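Local coordinates for protein subclass B1 metallo-beta-lactamase (Myroides odoratimimus, PDB 6T5L) that probably hydrolyses the beta-lactam ring of antibiotics, carbapenems included, as a zinc-dependent subclass B1 metallo-beta-lactamase, at residues T67-I78 with D100-H111. Sequence-based numbering, arbitrary orientation.
Sequences TPTDDKSSLELI and DCIGGITEFENH. With ZN (zinc ion), chain D.
Thr67 meets Cys101 of helix 99-102 and the Gly103-Gly104 turn with both backbone and side chain. Its N donates to Cys101 O at 2.9 Å, the donor standing above the carbonyl plane. With OG1 between the backbone N and the carbonyl carbon (chi1 76°), the hydroxyl oxygen accepts from Gly104 N at 3.0 Å in an almost straight bond (173°) and donates to Pro68 O. Pro68 CD lies at the edge of the Phe108 ring. Thr69 O accepts a CA-H...O contact from Gly103 CA at 3.3 Å, a close approach of the two backbones. Asp71 OD1 accepts a hydrogen bond from a water that also donates to Gly103 O and accepts from Thr106 N, bridging the two segments. Ser74 OG, which donates to Asp70 O, packs 3.2 Å from Gly104 CA and reaches the Phe108 edge in plane. Glu107, bent at chi2, is a knob among Asp71, Ser74, Leu75 and Ile78. Ile78 divides its branches: CD1 sits 4.0 Å from the Phe108 centroid, over the face, while CG2 covers a face of His111. The axes of helices 71-78 and 105-110 approach to 8.3 Å at 40°. At its other end, segment 100-111 carries Asp100, which with Cys180 and His221 forms one of the two zinc sites of this metallo-beta-lactamase fold.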
loop_
_atom_site.group_PDB
_atom_site.type_symbol
_atom_site.label_atom_id
_atom_site.label_comp_id
_atom_site.label_asym_id
_atom_site.label_seq_id
_atom_site.Cartn_x
_atom_site.Cartn_y
_atom_site.Cartn_z
ATOM N N THR A 67 -1.316 0.963 -6.282
ATOM C CA THR A 67 -2.223 1.715 -7.139
ATOM C C THR A 67 -3.600 1.800 -6.490
ATOM O O THR A 67 -4.010 0.877 -5.782
ATOM C CB THR A 67 -2.324 1.116 -8.547
ATOM O OG1 THR A 67 -3.141 -0.071 -8.560
ATOM C CG2 THR A 67 -0.911 0.814 -9.088
ATOM N N PRO A 68 -4.315 2.906 -6.675
ATOM C CA PRO A 68 -5.784 2.878 -6.563
ATOM C C PRO A 68 -6.366 1.797 -7.469
ATOM O O PRO A 68 -5.673 1.218 -8.312
ATOM C CB PRO A 68 -6.237 4.281 -7.012
ATOM C CG PRO A 68 -4.976 5.173 -6.960
ATOM C CD PRO A 68 -3.789 4.203 -7.182
ATOM N N THR A 69 -7.673 1.542 -7.303
ATOM C CA THR A 69 -8.249 0.267 -7.711
ATOM C C THR A 69 -8.407 0.141 -9.223
ATOM O O THR A 69 -8.533 -0.987 -9.729
ATOM C CB THR A 69 -9.629 0.057 -7.046
ATOM O OG1 THR A 69 -10.418 1.237 -7.192
ATOM C CG2 THR A 69 -9.480 -0.264 -5.555
ATOM N N ASP A 70 -8.415 1.247 -9.971
ATOM C CA ASP A 70 -8.541 1.116 -11.413
ATOM C C ASP A 70 -7.824 2.260 -12.128
ATOM O O ASP A 70 -7.258 3.170 -11.500
ATOM C CB ASP A 70 -10.016 1.050 -11.812
ATOM C CG ASP A 70 -10.766 2.290 -11.425
ATOM O OD1 ASP A 70 -10.109 3.298 -11.114
ATOM O OD2 ASP A 70 -12.007 2.262 -11.391
ATOM N N ASP A 71 -7.896 2.212 -13.471
ATOM C CA ASP A 71 -7.160 3.180 -14.283
ATOM C C ASP A 71 -7.666 4.598 -14.024
ATOM O O ASP A 71 -6.863 5.513 -13.851
ATOM C CB ASP A 71 -7.228 2.841 -15.798
ATOM C CG ASP A 71 -6.197 1.774 -16.221
ATOM O OD1 ASP A 71 -5.346 1.377 -15.411
ATOM O OD2 ASP A 71 -6.217 1.357 -17.401
ATOM N N LYS A 72 -8.981 4.817 -13.948
ATOM C CA LYS A 72 -9.424 6.214 -13.854
ATOM C C LYS A 72 -9.128 6.823 -12.482
ATOM O O LYS A 72 -8.829 8.023 -12.412
ATOM C CB LYS A 72 -10.905 6.379 -14.206
ATOM C CG LYS A 72 -11.905 5.916 -13.162
ATOM C CD LYS A 72 -13.352 6.048 -13.724
ATOM C CE LYS A 72 -14.239 4.874 -13.330
ATOM N NZ LYS A 72 -14.696 4.996 -11.946
ATOM N N SER A 73 -9.171 6.018 -11.400
ATOM C CA SER A 73 -8.802 6.494 -10.070
ATOM C C SER A 73 -7.310 6.814 -10.015
ATOM O O SER A 73 -6.888 7.839 -9.425
ATOM C CB SER A 73 -9.140 5.433 -9.007
ATOM O OG SER A 73 -10.550 5.250 -8.887
ATOM N N SER A 74 -6.506 5.919 -10.609
ATOM C CA SER A 74 -5.065 6.094 -10.685
ATOM C C SER A 74 -4.702 7.367 -11.456
ATOM O O SER A 74 -3.814 8.121 -11.035
ATOM C CB SER A 74 -4.440 4.859 -11.349
ATOM O OG SER A 74 -4.552 3.692 -10.548
ATOM N N LEU A 75 -5.375 7.630 -12.588
ATOM C CA LEU A 75 -5.120 8.885 -13.306
ATOM C C LEU A 75 -5.500 10.115 -12.461
ATOM O O LEU A 75 -4.809 11.148 -12.501
ATOM C CB LEU A 75 -5.902 8.902 -14.631
ATOM C CG LEU A 75 -5.815 10.117 -15.545
ATOM C CD1 LEU A 75 -4.353 10.409 -16.008
ATOM C CD2 LEU A 75 -6.767 10.036 -16.871
ATOM N N GLU A 76 -6.624 10.059 -11.717
ATOM C CA GLU A 76 -6.903 11.169 -10.804
ATOM C C GLU A 76 -5.765 11.359 -9.808
ATOM O O GLU A 76 -5.371 12.486 -9.534
ATOM C CB GLU A 76 -8.222 11.008 -10.043
ATOM C CG GLU A 76 -9.472 11.080 -10.953
ATOM C CD GLU A 76 -10.809 11.127 -10.197
ATOM O OE1 GLU A 76 -10.870 11.641 -9.051
ATOM O OE2 GLU A 76 -11.802 10.590 -10.761
ATOM N N LEU A 77 -5.202 10.279 -9.276
ATOM C CA LEU A 77 -4.100 10.407 -8.308
ATOM C C LEU A 77 -2.836 11.007 -8.949
ATOM O O LEU A 77 -2.222 11.942 -8.402
ATOM C CB LEU A 77 -3.795 9.043 -7.718
ATOM C CG LEU A 77 -2.587 8.954 -6.790
ATOM C CD1 LEU A 77 -2.752 9.907 -5.658
ATOM C CD2 LEU A 77 -2.439 7.609 -6.221
ATOM N N ILE A 78 -2.449 10.499 -10.113
ATOM C CA ILE A 78 -1.247 10.997 -10.812
ATOM C C ILE A 78 -1.392 12.479 -11.156
ATOM O O ILE A 78 -0.497 13.290 -10.881
ATOM C CB ILE A 78 -0.985 10.147 -12.070
ATOM C CG1 ILE A 78 -0.606 8.719 -11.648
ATOM C CG2 ILE A 78 0.099 10.803 -12.941
ATOM C CD1 ILE A 78 -0.704 7.641 -12.757
ATOM N N ASP A 100 -6.579 -4.566 -5.495
ATOM C CA ASP A 100 -6.420 -3.341 -4.702
ATOM C C ASP A 100 -4.946 -2.988 -4.489
ATOM O O ASP A 100 -4.624 -2.133 -3.617
ATOM C CB ASP A 100 -7.196 -3.391 -3.353
ATOM C CG ASP A 100 -6.967 -4.668 -2.504
ATOM O OD1 ASP A 100 -6.969 -5.804 -3.031
ATOM O OD2 ASP A 100 -6.968 -4.564 -1.253
ATOM N N CYS A 101 -4.058 -3.576 -5.313
ATOM C CA CYS A 101 -2.669 -3.140 -5.282
ATOM C C CYS A 101 -2.159 -2.794 -6.674
ATOM O O CYS A 101 -1.308 -1.905 -6.780
ATOM C CB CYS A 101 -1.762 -4.201 -4.630
ATOM S SG CYS A 101 -2.466 -4.969 -3.122
ATOM N N ILE A 102 -2.671 -3.470 -7.746
ATOM C CA ILE A 102 -2.168 -3.255 -9.098
ATOM C C ILE A 102 -3.276 -2.922 -10.088
ATOM O O ILE A 102 -3.059 -2.939 -11.313
ATOM C CB ILE A 102 -1.397 -4.495 -9.597
ATOM C CG1 ILE A 102 -2.301 -5.728 -9.560
ATOM C CG2 ILE A 102 -0.181 -4.746 -8.790
ATOM C CD1 ILE A 102 -1.984 -6.702 -10.582
ATOM N N GLY A 103 -4.468 -2.606 -9.580
ATOM C CA GLY A 103 -5.618 -2.409 -10.457
ATOM C C GLY A 103 -5.403 -1.311 -11.483
ATOM O O GLY A 103 -5.887 -1.421 -12.594
ATOM N N GLY A 104 -4.622 -0.266 -11.148
ATOM C CA GLY A 104 -4.405 0.853 -12.060
ATOM C C GLY A 104 -3.003 0.855 -12.655
ATOM O O GLY A 104 -2.453 1.913 -13.031
ATOM N N ILE A 105 -2.387 -0.340 -12.698
ATOM C CA ILE A 105 -0.995 -0.434 -13.098
ATOM C C ILE A 105 -0.772 0.142 -14.500
ATOM O O ILE A 105 0.224 0.840 -14.739
ATOM C CB ILE A 105 -0.498 -1.873 -12.977
ATOM C CG1 ILE A 105 1.007 -1.989 -13.328
ATOM C CG2 ILE A 105 -1.236 -2.811 -13.971
ATOM C CD1 ILE A 105 1.974 -1.284 -12.374
ATOM N N THR A 106 -1.681 -0.123 -15.439
ATOM C CA THR A 106 -1.511 0.384 -16.818
ATOM C C THR A 106 -1.353 1.904 -16.827
ATOM O O THR A 106 -0.566 2.471 -17.600
ATOM C CB THR A 106 -2.707 -0.019 -17.688
ATOM O OG1 THR A 106 -2.800 -1.467 -17.829
ATOM C CG2 THR A 106 -2.589 0.607 -19.103
ATOM N N GLU A 107 -2.099 2.591 -15.975
ATOM C CA GLU A 107 -2.063 4.037 -16.029
ATOM C C GLU A 107 -0.726 4.553 -15.511
ATOM O O GLU A 107 -0.160 5.509 -16.055
ATOM C CB GLU A 107 -3.262 4.563 -15.250
ATOM C CG GLU A 107 -3.526 5.966 -15.434
ATOM C CD GLU A 107 -3.911 6.324 -16.858
ATOM O OE1 GLU A 107 -4.893 5.826 -17.395
ATOM O OE2 GLU A 107 -3.155 7.102 -17.430
ATOM N N PHE A 108 -0.182 3.886 -14.494
ATOM C CA PHE A 108 1.145 4.234 -13.979
ATOM C C PHE A 108 2.211 3.925 -15.015
ATOM O O PHE A 108 3.130 4.740 -15.265
ATOM C CB PHE A 108 1.460 3.468 -12.679
ATOM C CG PHE A 108 0.838 4.076 -11.454
ATOM C CD1 PHE A 108 -0.507 3.900 -11.210
ATOM C CD2 PHE A 108 1.606 4.816 -10.510
ATOM C CE1 PHE A 108 -1.111 4.478 -10.091
ATOM C CE2 PHE A 108 0.962 5.409 -9.377
ATOM C CZ PHE A 108 -0.344 5.240 -9.175
ATOM N N GLU A 109 2.111 2.762 -15.640
ATOM C CA GLU A 109 3.118 2.405 -16.651
ATOM C C GLU A 109 3.098 3.398 -17.832
ATOM O O GLU A 109 4.157 3.739 -18.392
ATOM C CB GLU A 109 2.896 0.968 -17.122
ATOM C CG GLU A 109 3.116 -0.072 -16.038
ATOM C CD GLU A 109 3.054 -1.501 -16.575
ATOM O OE1 GLU A 109 2.060 -1.821 -17.236
ATOM O OE2 GLU A 109 3.985 -2.306 -16.332
ATOM N N ASN A 110 1.920 3.928 -18.163
ATOM C CA ASN A 110 1.792 4.870 -19.261
ATOM C C ASN A 110 2.340 6.235 -18.927
ATOM O O ASN A 110 2.619 7.011 -19.848
ATOM C CB ASN A 110 0.351 5.017 -19.681
ATOM C CG ASN A 110 -0.126 3.827 -20.518
ATOM O OD1 ASN A 110 0.654 2.921 -20.823
ATOM N ND2 ASN A 110 -1.410 3.787 -20.814
ATOM N N HIS A 111 2.519 6.540 -17.651
ATOM C CA HIS A 111 3.268 7.723 -17.277
ATOM C C HIS A 111 4.735 7.393 -17.002
ATOM O O HIS A 111 5.430 8.209 -16.406
ATOM C CB HIS A 111 2.624 8.402 -16.063
ATOM C CG HIS A 111 1.288 9.019 -16.363
ATOM N ND1 HIS A 111 0.158 8.267 -16.588
ATOM C CD2 HIS A 111 0.906 10.316 -16.492
ATOM C CE1 HIS A 111 -0.856 9.065 -16.879
ATOM N NE2 HIS A 111 -0.432 10.317 -16.810
HETATM ZN ZN ZN D . -7.041 -5.883 0.569
HETATM O O HOH W 1 -5.232 0.832 -3.066
HETATM O O HOH W 2 -4.486 -1.232 -14.963
HETATM O O HOH W 3 -7.881 -7.232 2.247
#